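Side-chain contacts in protein FmtA (Staphylococcus aureus, PDB 5ZH8), which hydrolyses the esters that attach D-alanine to wall teichoic acid and lipoteichoic acid, and affects methicillin resistance, autolysis and cell wall structure: residues S63-V68 with Y289-D294; K81-S86 with K376-D381; G263-S268 with S272-N277; L316-G321 with T338-N343. All coordinates share one frame; numbering follows the deposited sequence.

Overall arrangement
The four contacts illustrate how a beta-lactamase-type fold is tied together by segments both near and remote in sequence. Contacts 1 and 2 span 221 and 290 residues, and their segments alternate along the chain. Contact 3, a local hairpin, is nested inside the loops closed by both, whereas contact 4 lies within that of contact 2 alone. Contacts 2 and 4 meet where Tyr379 OH approaches Thr338 O (2.9 Å, probably a hydrogen bond), and contacts 1 and 3 where Tyr289 packs on Pro276. Contacts 3 and 4, with centres about 31 Å apart, lie on opposite sides of the chain's centre. Residues of contacts 2, 3 and 4, but not 1, also line the subunit interface.

Contact 1: residues S63-V68 with Y289-D294; sequences SKLKEV and YMTPTD
Thr291 CG2 lies 4.3 Å from Leu65 CD1, and the hydroxyl of the same threonine borders that leucine methyl too, the threonine's own methyl being by a little the nearer. This threonine occupies the N-cap position between strand 288-290 and helix 292-303. Its hydroxyl has polar company: Thr291 OG1 and Thr293 OG1 are hydrogen-bonded at 3.0 Å, with either able to donate, and a weak hydrogen bond joins Thr291 OG1 to the backbone oxygen of His247. Pro292 begins the helix. One residue on, Thr293 provides the closer approach, its OG1 lying 3.6 Å from Leu65 CD1. A chi1 of 58° places this oxygen between the backbone nitrogen and the carbonyl carbon, where it can serve Thr291 and still border the leucine methyl. Leu65 makes both contacts with the same atom: chi2 of 174° sets CD1 anti to CA, extending that branch, and the leucine and Thr293 side chains lie alongside, pointing opposite ways. Asp294 turns its carboxylate to the start of strand 248-250, where OD2 is hydrogen-bonded to Thr248 OG1 and to the backbone nitrogen of His247 just before it. That histidine also packs on Leu65 and is hydrogen-bonded through NE2 to Ser63 O, so it ties the two segments together from outside. The whole is a strand-to-helix turn with a threonine at the helix N-cap, its first turn overlain by one leucine of the loop that leads into the edge strand of the main antiparallel sheet in this beta-lactamase-type fold.

Contact 2: residues K81-S86 with K376-D381; sequences KYLQSS and KHIYND
Two side chains with CG anti to the backbone nitrogen, Tyr82 (chi1 159°) and His377 (chi1 180°), are swung out from their helices to meet across the gap. The helix segments run nearly antiparallel, their axes 11.7 Å apart at closest approach, a separation that aromatic rings can bridge. His377 arrives edge first: its CD2 sits 3.7 Å above the plane of the Tyr82 ring, over the ring's centre, and is almost equally distant from its six carbons. With the planes inclined at 60° and the centroids 4.8 Å apart, this is a tilted edge-to-face pair. The opposite face of the tyrosine receives Ser86 OG, offset toward the rim, so the phenol ring lies between an imidazole edge and a hydroxyl. That hydroxyl donates to Tyr82 O at 2.6 Å, sharing this carbonyl with Ser86 N, and is also hydrogen-bonded to Arg374 NH1. Ile378 lies beside the aromatic pair and touches both Tyr82 and Leu83: its CG1 approaches Tyr82 CD2 obliquely at 4.4 Å, and its CD1 reaches Leu83 CD2 at 4.3 Å. The second subunit extends the packing, with its Ser85 against Tyr82 and its Leu87 against His377. On the far side of the imidazole, ND1 donates to Asp381 OD2 at 2.8 Å, using the anti lone pair of that oxygen and fixing the ring's rotation from within its own helix. The carboxylate probably polarises the imidazole, while the C-H edge aimed at the tyrosine's electron-rich face suggests a modest electrostatic attraction added to an otherwise apolar contact.

Contact 3: residues G263-S268 with S272-N277; sequences GYAYNS and SFLRPN
Ala265 and Ser272 form the hydrogen-bonded pair of a short antiparallel hairpin, and they are joined three times. Ala265 N donates to Ser272 O, and Ser272 N returns a bond to Ala265 O, each 3.1 Å long. The serine hydroxyl adds a third: with chi1 at 60° its OG folds back beside the backbone and donates to Ala265 O at 3.1 Å, nearly in line with the carbonyl bond, whereas the amide comes from above the carbonyl plane. One oxygen is thus gripped by two donors of a single residue. Next along the ladder, Tyr264 and Phe273 make the non-hydrogen-bonded pair; their side chains cross at an angle, with Tyr264 CE1 3.6 Å from Phe273 CB. Gly263 O accepts from Leu274 N at 3.1 Å and also meets Phe273 CD1 at the ring's edge, 3.4 Å away and near its plane. On the face bearing Ala265, its CB touches Leu274 CD1 at 4.1 Å.

Within its own segment, the backbone Arg275 N lies over the centre of one Phe273 face. Farther out, Lys262 makes a cation-pi contact with that ring, and the Tyr264 ring is probably held by the hydrogen bonds of its OH to Glu112 OE1 and Phe111 N. Beyond these, the Tyr264 backbone bonds to Lys368, just ahead of helix 371-382, while Ser268 OG bonds to Tyr334 OH in strand 333-335 of the second subunit.

Contact 4: residues L316-G321 with T338-N343; sequences LLHEFG and TLNRLN
Asn340 lays its amide against the carbonyl of Leu317, at the final turn of helix 310-318. Its ND2 donates to Leu317 O at 2.8 Å, with an N-H...O angle of 155°; the donor lies in the carbonyl plane and on a lone pair, so the bond is well directed. Having CG anti to the carbonyl carbon (chi1 -77°) helps bring the amide from strand 340-346 to the helix. The same nitrogen is hydrogen-bonded to Tyr355 OH, and OD1 to Asn390 ND2, so both ends of the buried amide have partners and its flat group is held against rotation. Beside the bond, Leu317 CB lies 4.1 Å from Asn340 ND2 and also sits over the centre of one face of the His318 imidazole, 3.8 Å above its plane. The leucine side chain packs further on Phe333 and Tyr355 of the neighbouring strands. Asn340 ND2 lies obliquely to the His318 ring, 4.2 Å from His318 ND1. A buried asparagine thus fastens the C-terminal turn of a helix to the main antiparallel sheet, consistent with the packing of helices against the central antiparallel sheet in beta-lactamase-type folds.

Contact 1: residues S63-V68 with Y289-D294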
loop_
_atom_site.group_PDB
_atom_site.type_symbol
_atom_site.label_atom_id
_atom_site.label_comp_id
_atom_site.label_asym_id
_atom_site.label_seq_id
_atom_site.Cartn_x
_atom_site.Cartn_y
_atom_site.Cartn_z
ATOM N N SER A 63 22.282 1.500 24.147
ATOM C CA SER A 63 23.062 2.734 24.103
ATOM C C SER A 63 22.508 3.718 23.074
ATOM O O SER A 63 21.974 3.317 22.034
ATOM C CB SER A 63 24.534 2.433 23.804
ATOM O OG SER A 63 24.674 1.711 22.594
ATOM N N LYS A 64 22.644 5.007 23.382
ATOM C CA LYS A 64 22.140 6.067 22.515
ATOM C C LYS A 64 23.011 6.159 21.266
ATOM O O LYS A 64 24.239 6.206 21.367
ATOM C CB LYS A 64 22.154 7.418 23.239
ATOM C CG LYS A 64 20.856 8.210 23.125
ATOM C CD LYS A 64 19.886 7.837 24.250
ATOM C CE LYS A 64 18.870 8.941 24.530
ATOM N NZ LYS A 64 18.304 8.856 25.910
ATOM N N LEU A 65 22.376 6.182 20.097
ATOM C CA LEU A 65 23.085 6.310 18.827
ATOM C C LEU A 65 23.037 7.756 18.366
ATOM O O LEU A 65 22.013 8.422 18.516
ATOM C CB LEU A 65 22.457 5.408 17.764
ATOM C CG LEU A 65 22.514 3.902 18.039
ATOM C CD1 LEU A 65 21.737 3.133 16.981
ATOM C CD2 LEU A 65 23.949 3.408 18.118
ATOM N N LYS A 66 24.146 8.236 17.805
ATOM C CA LYS A 66 24.237 9.630 17.373
ATOM C C LYS A 66 23.971 9.781 15.875
ATOM O O LYS A 66 24.173 8.851 15.099
ATOM C CB LYS A 66 25.597 10.242 17.757
ATOM C CG LYS A 66 26.808 9.673 17.029
ATOM C CD LYS A 66 28.087 10.422 17.425
ATOM C CE LYS A 66 29.089 10.510 16.275
ATOM N NZ LYS A 66 28.622 11.382 15.154
ATOM N N GLU A 67 23.492 10.961 15.488
ATOM C CA GLU A 67 23.287 11.279 14.085
ATOM C C GLU A 67 24.636 11.357 13.385
ATOM O O GLU A 67 25.616 11.843 13.951
ATOM C CB GLU A 67 22.547 12.606 13.932
ATOM C CG GLU A 67 21.101 12.569 14.407
ATOM C CD GLU A 67 20.319 13.799 13.983
ATOM O OE1 GLU A 67 20.266 14.051 12.764
ATOM O OE2 GLU A 67 19.771 14.518 14.855
ATOM N N VAL A 68 24.682 10.842 12.164
ATOM C CA VAL A 68 25.858 10.946 11.318
ATOM C C VAL A 68 25.392 11.527 9.989
ATOM O O VAL A 68 24.585 10.922 9.289
ATOM C CB VAL A 68 26.537 9.575 11.094
ATOM C CG1 VAL A 68 27.800 9.738 10.268
ATOM C CG2 VAL A 68 26.873 8.925 12.423
ATOM N N TYR A 289 12.386 -6.039 14.928
ATOM C CA TYR A 289 12.585 -4.599 14.802
ATOM C C TYR A 289 14.077 -4.280 14.779
ATOM O O TYR A 289 14.826 -4.781 15.609
ATOM C CB TYR A 289 11.923 -3.869 15.973
ATOM C CG TYR A 289 10.416 -3.809 15.907
ATOM C CD1 TYR A 289 9.639 -4.940 16.118
ATOM C CD2 TYR A 289 9.764 -2.608 15.642
ATOM C CE1 TYR A 289 8.253 -4.877 16.065
ATOM C CE2 TYR A 289 8.381 -2.532 15.584
ATOM C CZ TYR A 289 7.629 -3.665 15.793
ATOM O OH TYR A 289 6.257 -3.591 15.728
ATOM N N MET A 290 14.502 -3.443 13.840
ATOM C CA MET A 290 15.916 -3.088 13.682
ATOM C C MET A 290 16.079 -1.598 13.461
ATOM O O MET A 290 15.281 -0.987 12.758
ATOM C CB MET A 290 16.523 -3.761 12.443
ATOM C CG MET A 290 16.712 -5.254 12.511
ATOM S SD MET A 290 17.673 -5.847 11.087
ATOM C CE MET A 290 19.325 -5.744 11.767
ATOM N N THR A 291 17.143 -1.032 14.025
ATOM C CA THR A 291 17.645 0.253 13.558
ATOM C C THR A 291 18.297 0.011 12.205
ATOM O O THR A 291 18.918 -1.029 12.003
ATOM C CB THR A 291 18.689 0.870 14.511
ATOM O OG1 THR A 291 19.772 -0.039 14.708
ATOM C CG2 THR A 291 18.072 1.199 15.856
ATOM N N PRO A 292 18.147 0.958 11.265
ATOM C CA PRO A 292 18.861 0.874 9.980
ATOM C C PRO A 292 20.370 0.632 10.117
ATOM O O PRO A 292 20.945 -0.091 9.313
ATOM C CB PRO A 292 18.593 2.244 9.348
ATOM C CG PRO A 292 17.265 2.638 9.891
ATOM C CD PRO A 292 17.189 2.080 11.289
ATOM N N THR A 293 20.993 1.215 11.139
ATOM C CA THR A 293 22.426 1.040 11.371
ATOM C C THR A 293 22.786 -0.426 11.607
ATOM O O THR A 293 23.758 -0.918 11.037
ATOM C CB THR A 293 22.930 1.882 12.560
ATOM O OG1 THR A 293 22.200 1.531 13.739
ATOM C CG2 THR A 293 22.764 3.360 12.290
ATOM N N ASP A 294 22.002 -1.112 12.438
ATOM C CA ASP A 294 22.214 -2.538 12.719
ATOM C C ASP A 294 22.086 -3.405 11.474
ATOM O O ASP A 294 22.832 -4.377 11.314
ATOM C CB ASP A 294 21.240 -3.046 13.786
ATOM C CG ASP A 294 21.853 -3.084 15.182
ATOM O OD1 ASP A 294 22.770 -2.283 15.472
ATOM O OD2 ASP A 294 21.411 -3.930 15.994
#

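Contact 2: residues K81-S86 with K376-D381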
loop_
_atom_site.group_PDB
_atom_site.type_symbol
_atom_site.label_atom_id
_atom_site.label_comp_id
_atom_site.label_asym_id
_atom_site.label_seq_id
_atom_site.Cartn_x
_atom_site.Cartn_y
_atom_site.Cartn_z
ATOM N N LYS A 81 18.786 16.359 1.482
ATOM C CA LYS A 81 17.923 17.363 0.884
ATOM C C LYS A 81 16.727 16.715 0.209
ATOM O O LYS A 81 15.607 17.211 0.291
ATOM C CB LYS A 81 18.713 18.191 -0.125
ATOM C CG LYS A 81 17.961 19.387 -0.655
ATOM C CD LYS A 81 18.907 20.326 -1.379
ATOM C CE LYS A 81 18.279 21.696 -1.581
ATOM N NZ LYS A 81 18.078 22.459 -0.307
ATOM N N TYR A 82 16.973 15.604 -0.466
ATOM C CA TYR A 82 15.909 14.858 -1.119
ATOM C C TYR A 82 14.937 14.312 -0.087
ATOM O O TYR A 82 13.729 14.485 -0.230
ATOM C CB TYR A 82 16.465 13.721 -1.976
ATOM C CG TYR A 82 15.439 12.670 -2.247
ATOM C CD1 TYR A 82 14.297 12.972 -2.963
ATOM C CD2 TYR A 82 15.591 11.381 -1.756
ATOM C CE1 TYR A 82 13.328 12.025 -3.196
ATOM C CE2 TYR A 82 14.631 10.408 -1.991
ATOM C CZ TYR A 82 13.498 10.739 -2.700
ATOM O OH TYR A 82 12.550 9.777 -2.931
ATOM N N LEU A 83 15.457 13.666 0.951
ATOM C CA LEU A 83 14.609 13.080 1.997
ATOM C C LEU A 83 13.773 14.124 2.720
ATOM O O LEU A 83 12.613 13.867 3.042
ATOM C CB LEU A 83 15.444 12.297 3.010
ATOM C CG LEU A 83 16.099 11.022 2.481
ATOM C CD1 LEU A 83 16.898 10.367 3.594
ATOM C CD2 LEU A 83 15.067 10.060 1.914
ATOM N N GLN A 84 14.349 15.299 2.971
ATOM C CA GLN A 84 13.600 16.374 3.603
ATOM C C GLN A 84 12.504 16.920 2.685
ATOM O O GLN A 84 11.344 16.991 3.080
ATOM C CB GLN A 84 14.522 17.503 4.034
ATOM C CG GLN A 84 15.425 17.168 5.201
ATOM C CD GLN A 84 16.022 18.421 5.844
ATOM O OE1 GLN A 84 15.403 19.499 5.883
ATOM N NE2 GLN A 84 17.245 18.281 6.355
ATOM N N SER A 85 12.858 17.289 1.459
ATOM C CA SER A 85 11.886 17.912 0.558
ATOM C C SER A 85 10.842 16.928 0.011
ATOM O O SER A 85 9.778 17.343 -0.442
ATOM C CB SER A 85 12.594 18.638 -0.587
ATOM O OG SER A 85 13.417 17.755 -1.308
ATOM N N SER A 86 11.129 15.632 0.070
ATOM C CA SER A 86 10.140 14.614 -0.304
ATOM C C SER A 86 9.253 14.174 0.873
ATOM O O SER A 86 8.445 13.264 0.730
ATOM C CB SER A 86 10.841 13.401 -0.917
ATOM O OG SER A 86 11.754 12.841 0.002
ATOM N N LYS A 376 15.906 3.749 -4.766
ATOM C CA LYS A 376 16.473 3.717 -6.119
ATOM C C LYS A 376 17.118 5.039 -6.459
ATOM O O LYS A 376 18.209 5.084 -7.015
ATOM C CB LYS A 376 15.410 3.411 -7.171
ATOM C CG LYS A 376 15.005 1.956 -7.242
ATOM C CD LYS A 376 13.806 1.783 -8.161
ATOM C CE LYS A 376 13.527 0.313 -8.461
ATOM N NZ LYS A 376 12.958 0.105 -9.834
ATOM N N HIS A 377 16.428 6.117 -6.125
ATOM C CA HIS A 377 16.917 7.444 -6.432
ATOM C C HIS A 377 18.234 7.688 -5.710
ATOM O O HIS A 377 19.138 8.310 -6.251
ATOM C CB HIS A 377 15.886 8.490 -6.040
ATOM C CG HIS A 377 16.316 9.891 -6.321
ATOM N ND1 HIS A 377 16.491 10.374 -7.600
ATOM C CD2 HIS A 377 16.602 10.918 -5.488
ATOM C CE1 HIS A 377 16.874 11.634 -7.544
ATOM N NE2 HIS A 377 16.938 11.992 -6.275
ATOM N N ILE A 378 18.343 7.181 -4.490
ATOM C CA ILE A 378 19.562 7.333 -3.706
ATOM C C ILE A 378 20.696 6.470 -4.281
ATOM O O ILE A 378 21.807 6.943 -4.488
ATOM C CB ILE A 378 19.300 6.977 -2.230
ATOM C CG1 ILE A 378 18.416 8.052 -1.595
ATOM C CG2 ILE A 378 20.604 6.820 -1.462
ATOM C CD1 ILE A 378 17.950 7.728 -0.188
ATOM N N TYR A 379 20.400 5.209 -4.550
ATOM C CA TYR A 379 21.407 4.249 -4.986
ATOM C C TYR A 379 21.854 4.480 -6.442
ATOM O O TYR A 379 23.051 4.495 -6.748
ATOM C CB TYR A 379 20.839 2.844 -4.810
ATOM C CG TYR A 379 21.796 1.706 -5.086
ATOM C CD1 TYR A 379 22.688 1.265 -4.114
ATOM C CD2 TYR A 379 21.770 1.039 -6.309
ATOM C CE1 TYR A 379 23.542 0.201 -4.364
ATOM C CE2 TYR A 379 22.617 -0.020 -6.573
ATOM C CZ TYR A 379 23.499 -0.440 -5.600
ATOM O OH TYR A 379 24.331 -1.502 -5.865
ATOM N N ASN A 380 20.883 4.651 -7.330
ATOM C CA ASN A 380 21.162 4.796 -8.748
ATOM C C ASN A 380 21.465 6.238 -9.135
ATOM O O ASN A 380 22.469 6.498 -9.792
ATOM C CB ASN A 380 19.986 4.275 -9.577
ATOM C CG ASN A 380 19.725 2.802 -9.352
ATOM O OD1 ASN A 380 20.654 2.021 -9.175
ATOM N ND2 ASN A 380 18.464 2.412 -9.374
ATOM N N ASP A 381 20.608 7.178 -8.745
ATOM C CA ASP A 381 20.753 8.548 -9.231
ATOM C C ASP A 381 21.819 9.325 -8.465
ATOM O O ASP A 381 22.714 9.913 -9.074
ATOM C CB ASP A 381 19.409 9.290 -9.220
ATOM C CG ASP A 381 18.367 8.632 -10.121
ATOM O OD1 ASP A 381 18.753 7.937 -11.089
ATOM O OD2 ASP A 381 17.156 8.806 -9.867
#

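Contact 3: residues G263-S268 with S272-N277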
loop_
_atom_site.group_PDB
_atom_site.type_symbol
_atom_site.label_atom_id
_atom_site.label_comp_id
_atom_site.label_asym_id
_atom_site.label_seq_id
_atom_site.Cartn_x
_atom_site.Cartn_y
_atom_site.Cartn_z
ATOM N N GLY A 263 3.742 2.184 12.789
ATOM C CA GLY A 263 3.491 2.288 11.355
ATOM C C GLY A 263 2.153 2.940 11.097
ATOM O O GLY A 263 1.229 2.816 11.904
ATOM N N TYR A 264 2.043 3.632 9.968
ATOM C CA TYR A 264 0.840 4.405 9.662
ATOM C C TYR A 264 0.386 4.242 8.215
ATOM O O TYR A 264 1.191 4.011 7.311
ATOM C CB TYR A 264 1.084 5.882 9.962
ATOM C CG TYR A 264 1.347 6.166 11.418
ATOM C CD1 TYR A 264 0.300 6.426 12.291
ATOM C CD2 TYR A 264 2.640 6.171 11.925
ATOM C CE1 TYR A 264 0.531 6.689 13.629
ATOM C CE2 TYR A 264 2.881 6.426 13.266
ATOM C CZ TYR A 264 1.821 6.690 14.115
ATOM O OH TYR A 264 2.050 6.949 15.447
ATOM N N ALA A 265 -0.918 4.367 8.016
ATOM C CA ALA A 265 -1.495 4.407 6.687
ATOM C C ALA A 265 -2.717 5.325 6.687
ATOM O O ALA A 265 -3.416 5.400 7.691
ATOM C CB ALA A 265 -1.871 3.005 6.250
ATOM N N TYR A 266 -2.917 6.056 5.590
ATOM C CA TYR A 266 -4.174 6.764 5.336
ATOM C C TYR A 266 -5.026 5.858 4.451
ATOM O O TYR A 266 -4.695 5.651 3.281
ATOM C CB TYR A 266 -3.991 8.066 4.546
ATOM C CG TYR A 266 -2.947 9.030 5.028
ATOM C CD1 TYR A 266 -1.633 8.929 4.589
ATOM C CD2 TYR A 266 -3.279 10.071 5.888
ATOM C CE1 TYR A 266 -0.667 9.832 5.007
ATOM C CE2 TYR A 266 -2.323 10.983 6.311
ATOM C CZ TYR A 266 -1.018 10.860 5.869
ATOM O OH TYR A 266 -0.059 11.754 6.295
ATOM N N ASN A 267 -6.117 5.326 4.982
ATOM C CA ASN A 267 -7.127 4.664 4.147
ATOM C C ASN A 267 -8.318 5.606 4.082
ATOM O O ASN A 267 -8.771 6.008 3.008
ATOM C CB ASN A 267 -7.508 3.282 4.711
ATOM C CG ASN A 267 -9.017 3.009 4.644
ATOM O OD1 ASN A 267 -9.841 3.892 4.916
ATOM N ND2 ASN A 267 -9.381 1.771 4.299
ATOM N N SER A 268 -8.809 5.969 5.258
ATOM C CA SER A 268 -9.813 7.019 5.394
ATOM C C SER A 268 -9.690 7.631 6.781
ATOM O O SER A 268 -8.913 7.140 7.609
ATOM C CB SER A 268 -11.214 6.450 5.178
ATOM O OG SER A 268 -11.441 6.172 3.803
ATOM N N SER A 272 -3.670 6.907 10.382
ATOM C CA SER A 272 -4.055 5.954 11.428
ATOM C C SER A 272 -3.007 4.868 11.687
ATOM O O SER A 272 -2.431 4.305 10.762
ATOM C CB SER A 272 -5.423 5.332 11.119
ATOM O OG SER A 272 -5.415 4.640 9.884
ATOM N N PHE A 273 -2.788 4.593 12.969
ATOM C CA PHE A 273 -1.789 3.639 13.429
ATOM C C PHE A 273 -2.272 2.204 13.254
ATOM O O PHE A 273 -3.342 1.833 13.734
ATOM C CB PHE A 273 -1.454 3.914 14.898
ATOM C CG PHE A 273 -0.779 2.769 15.606
ATOM C CD1 PHE A 273 0.410 2.234 15.127
ATOM C CD2 PHE A 273 -1.318 2.246 16.778
ATOM C CE1 PHE A 273 1.039 1.192 15.790
ATOM C CE2 PHE A 273 -0.693 1.206 17.443
ATOM C CZ PHE A 273 0.486 0.676 16.949
ATOM N N LEU A 274 -1.461 1.406 12.564
ATOM C CA LEU A 274 -1.745 0.001 12.306
ATOM C C LEU A 274 -1.012 -0.858 13.338
ATOM O O LEU A 274 0.181 -1.150 13.180
ATOM C CB LEU A 274 -1.270 -0.394 10.901
ATOM C CG LEU A 274 -1.909 0.270 9.685
ATOM C CD1 LEU A 274 -1.384 -0.396 8.432
ATOM C CD2 LEU A 274 -3.425 0.200 9.742
ATOM N N ARG A 275 -1.731 -1.266 14.383
ATOM C CA ARG A 275 -1.145 -2.014 15.490
ATOM C C ARG A 275 -0.872 -3.451 15.080
ATOM O O ARG A 275 -1.787 -4.145 14.632
ATOM C CB ARG A 275 -2.084 -1.995 16.701
ATOM C CG ARG A 275 -1.469 -2.486 18.007
ATOM C CD ARG A 275 -2.279 -1.978 19.208
ATOM N NE ARG A 275 -1.679 -2.375 20.483
ATOM C CZ ARG A 275 -1.853 -3.558 21.082
ATOM N NH1 ARG A 275 -2.634 -4.494 20.542
ATOM N NH2 ARG A 275 -1.244 -3.809 22.240
ATOM N N PRO A 276 0.396 -3.900 15.206
ATOM C CA PRO A 276 0.687 -5.312 14.979
ATOM C C PRO A 276 -0.051 -6.191 15.988
ATOM O O PRO A 276 0.068 -5.984 17.199
ATOM C CB PRO A 276 2.200 -5.398 15.176
ATOM C CG PRO A 276 2.704 -4.028 14.904
ATOM C CD PRO A 276 1.629 -3.119 15.421
ATOM N N ASN A 277 -0.818 -7.148 15.472
ATOM C CA ASN A 277 -1.695 -7.989 16.283
ATOM C C ASN A 277 -1.415 -9.494 16.127
ATOM O O ASN A 277 -2.136 -10.314 16.703
ATOM C CB ASN A 277 -3.157 -7.686 15.926
ATOM C CG ASN A 277 -3.449 -7.837 14.441
ATOM O OD1 ASN A 277 -2.549 -8.039 13.626
ATOM N ND2 ASN A 277 -4.716 -7.766 14.087
#

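Contact 4: residues L316-G321 with T338-N343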
loop_
_atom_site.group_PDB
_atom_site.type_symbol
_atom_site.label_atom_id
_atom_site.label_comp_id
_atom_site.label_asym_id
_atom_site.label_seq_id
_atom_site.Cartn_x
_atom_site.Cartn_y
_atom_site.Cartn_z
ATOM N N LEU A 316 26.471 -17.392 -1.808
ATOM C CA LEU A 316 25.275 -17.015 -1.072
ATOM C C LEU A 316 24.867 -15.587 -1.420
ATOM O O LEU A 316 23.700 -15.326 -1.682
ATOM C CB LEU A 316 25.508 -17.150 0.438
ATOM C CG LEU A 316 24.449 -16.575 1.384
ATOM C CD1 LEU A 316 23.094 -17.214 1.124
ATOM C CD2 LEU A 316 24.917 -16.772 2.826
ATOM N N LEU A 317 25.841 -14.680 -1.446
ATOM C CA LEU A 317 25.587 -13.265 -1.729
ATOM C C LEU A 317 25.536 -12.905 -3.217
ATOM O O LEU A 317 24.897 -11.911 -3.567
ATOM C CB LEU A 317 26.645 -12.376 -1.055
ATOM C CG LEU A 317 26.777 -12.408 0.476
ATOM C CD1 LEU A 317 27.737 -11.315 0.928
ATOM C CD2 LEU A 317 25.440 -12.264 1.179
ATOM N N HIS A 318 26.217 -13.652 -4.090
ATOM C CA HIS A 318 26.408 -13.186 -5.483
ATOM C C HIS A 318 26.070 -14.146 -6.629
ATOM O O HIS A 318 25.953 -13.700 -7.769
ATOM C CB HIS A 318 27.844 -12.703 -5.656
ATOM C CG HIS A 318 28.247 -11.654 -4.670
ATOM N ND1 HIS A 318 27.497 -10.523 -4.447
ATOM C CD2 HIS A 318 29.331 -11.552 -3.867
ATOM C CE1 HIS A 318 28.104 -9.766 -3.550
ATOM N NE2 HIS A 318 29.218 -10.367 -3.181
ATOM N N GLU A 319 25.926 -15.441 -6.353
ATOM C CA GLU A 319 25.668 -16.415 -7.413
ATOM C C GLU A 319 24.182 -16.474 -7.698
ATOM O O GLU A 319 23.392 -16.691 -6.784
ATOM C CB GLU A 319 26.176 -17.808 -7.022
ATOM C CG GLU A 319 25.935 -18.880 -8.083
ATOM C CD GLU A 319 26.569 -20.213 -7.734
ATOM O OE1 GLU A 319 27.790 -20.273 -7.489
ATOM O OE2 GLU A 319 25.848 -21.223 -7.717
ATOM N N PHE A 320 23.800 -16.285 -8.959
ATOM C CA PHE A 320 22.412 -16.487 -9.370
ATOM C C PHE A 320 22.310 -16.984 -10.799
ATOM O O PHE A 320 23.141 -16.646 -11.638
ATOM C CB PHE A 320 21.570 -15.224 -9.152
ATOM C CG PHE A 320 21.778 -14.144 -10.170
ATOM C CD1 PHE A 320 22.950 -13.407 -10.190
ATOM C CD2 PHE A 320 20.772 -13.822 -11.070
ATOM C CE1 PHE A 320 23.129 -12.388 -11.112
ATOM C CE2 PHE A 320 20.942 -12.806 -11.993
ATOM C CZ PHE A 320 22.121 -12.083 -12.013
ATOM N N GLY A 321 21.281 -17.789 -11.060
ATOM C CA GLY A 321 21.079 -18.415 -12.359
ATOM C C GLY A 321 21.856 -19.711 -12.487
ATOM O O GLY A 321 22.344 -20.049 -13.564
ATOM N N THR A 338 22.675 -5.473 -10.595
ATOM C CA THR A 338 23.402 -4.258 -10.209
ATOM C C THR A 338 23.498 -4.067 -8.704
ATOM O O THR A 338 24.145 -3.118 -8.248
ATOM C CB THR A 338 22.727 -3.004 -10.786
ATOM O OG1 THR A 338 21.420 -2.869 -10.216
ATOM C CG2 THR A 338 22.609 -3.095 -12.281
ATOM N N LEU A 339 22.861 -4.958 -7.938
ATOM C CA LEU A 339 22.680 -4.749 -6.498
ATOM C C LEU A 339 22.111 -5.973 -5.799
ATOM O O LEU A 339 21.560 -6.857 -6.444
ATOM C CB LEU A 339 21.741 -3.560 -6.262
ATOM C CG LEU A 339 20.355 -3.639 -6.929
ATOM C CD1 LEU A 339 19.347 -4.405 -6.074
ATOM C CD2 LEU A 339 19.825 -2.241 -7.235
ATOM N N ASN A 340 22.268 -6.014 -4.479
ATOM C CA ASN A 340 21.551 -6.962 -3.626
ATOM C C ASN A 340 20.458 -6.194 -2.894
ATOM O O ASN A 340 20.658 -5.048 -2.491
ATOM C CB ASN A 340 22.485 -7.636 -2.609
ATOM C CG ASN A 340 23.348 -8.726 -3.228
ATOM O OD1 ASN A 340 23.474 -8.824 -4.451
ATOM N ND2 ASN A 340 23.955 -9.548 -2.377
ATOM N N ARG A 341 19.312 -6.839 -2.709
ATOM C CA ARG A 341 18.137 -6.171 -2.187
ATOM C C ARG A 341 17.469 -6.956 -1.059
ATOM O O ARG A 341 17.315 -8.174 -1.150
ATOM C CB ARG A 341 17.147 -5.944 -3.330
ATOM C CG ARG A 341 15.755 -5.512 -2.906
ATOM C CD ARG A 341 14.886 -5.280 -4.130
ATOM N NE ARG A 341 13.595 -4.679 -3.790
ATOM C CZ ARG A 341 12.521 -5.361 -3.392
ATOM N NH1 ARG A 341 12.568 -6.684 -3.265
ATOM N NH2 ARG A 341 11.399 -4.724 -3.115
ATOM N N LEU A 342 17.091 -6.241 -0.002
ATOM C CA LEU A 342 16.150 -6.746 0.998
ATOM C C LEU A 342 14.963 -5.791 1.080
ATOM O O LEU A 342 15.102 -4.592 0.834
ATOM C CB LEU A 342 16.787 -6.866 2.386
ATOM C CG LEU A 342 17.799 -7.988 2.593
ATOM C CD1 LEU A 342 19.165 -7.582 2.088
ATOM C CD2 LEU A 342 17.898 -8.373 4.059
ATOM N N ASN A 343 13.801 -6.336 1.420
ATOM C CA ASN A 343 12.604 -5.536 1.560
ATOM C C ASN A 343 11.536 -6.266 2.378
ATOM O O ASN A 343 11.323 -7.462 2.206
ATOM C CB ASN A 343 12.046 -5.161 0.184
ATOM C CG ASN A 343 10.787 -4.328 0.283
ATOM O OD1 ASN A 343 10.838 -3.106 0.410
ATOM N ND2 ASN A 343 9.649 -4.989 0.206
#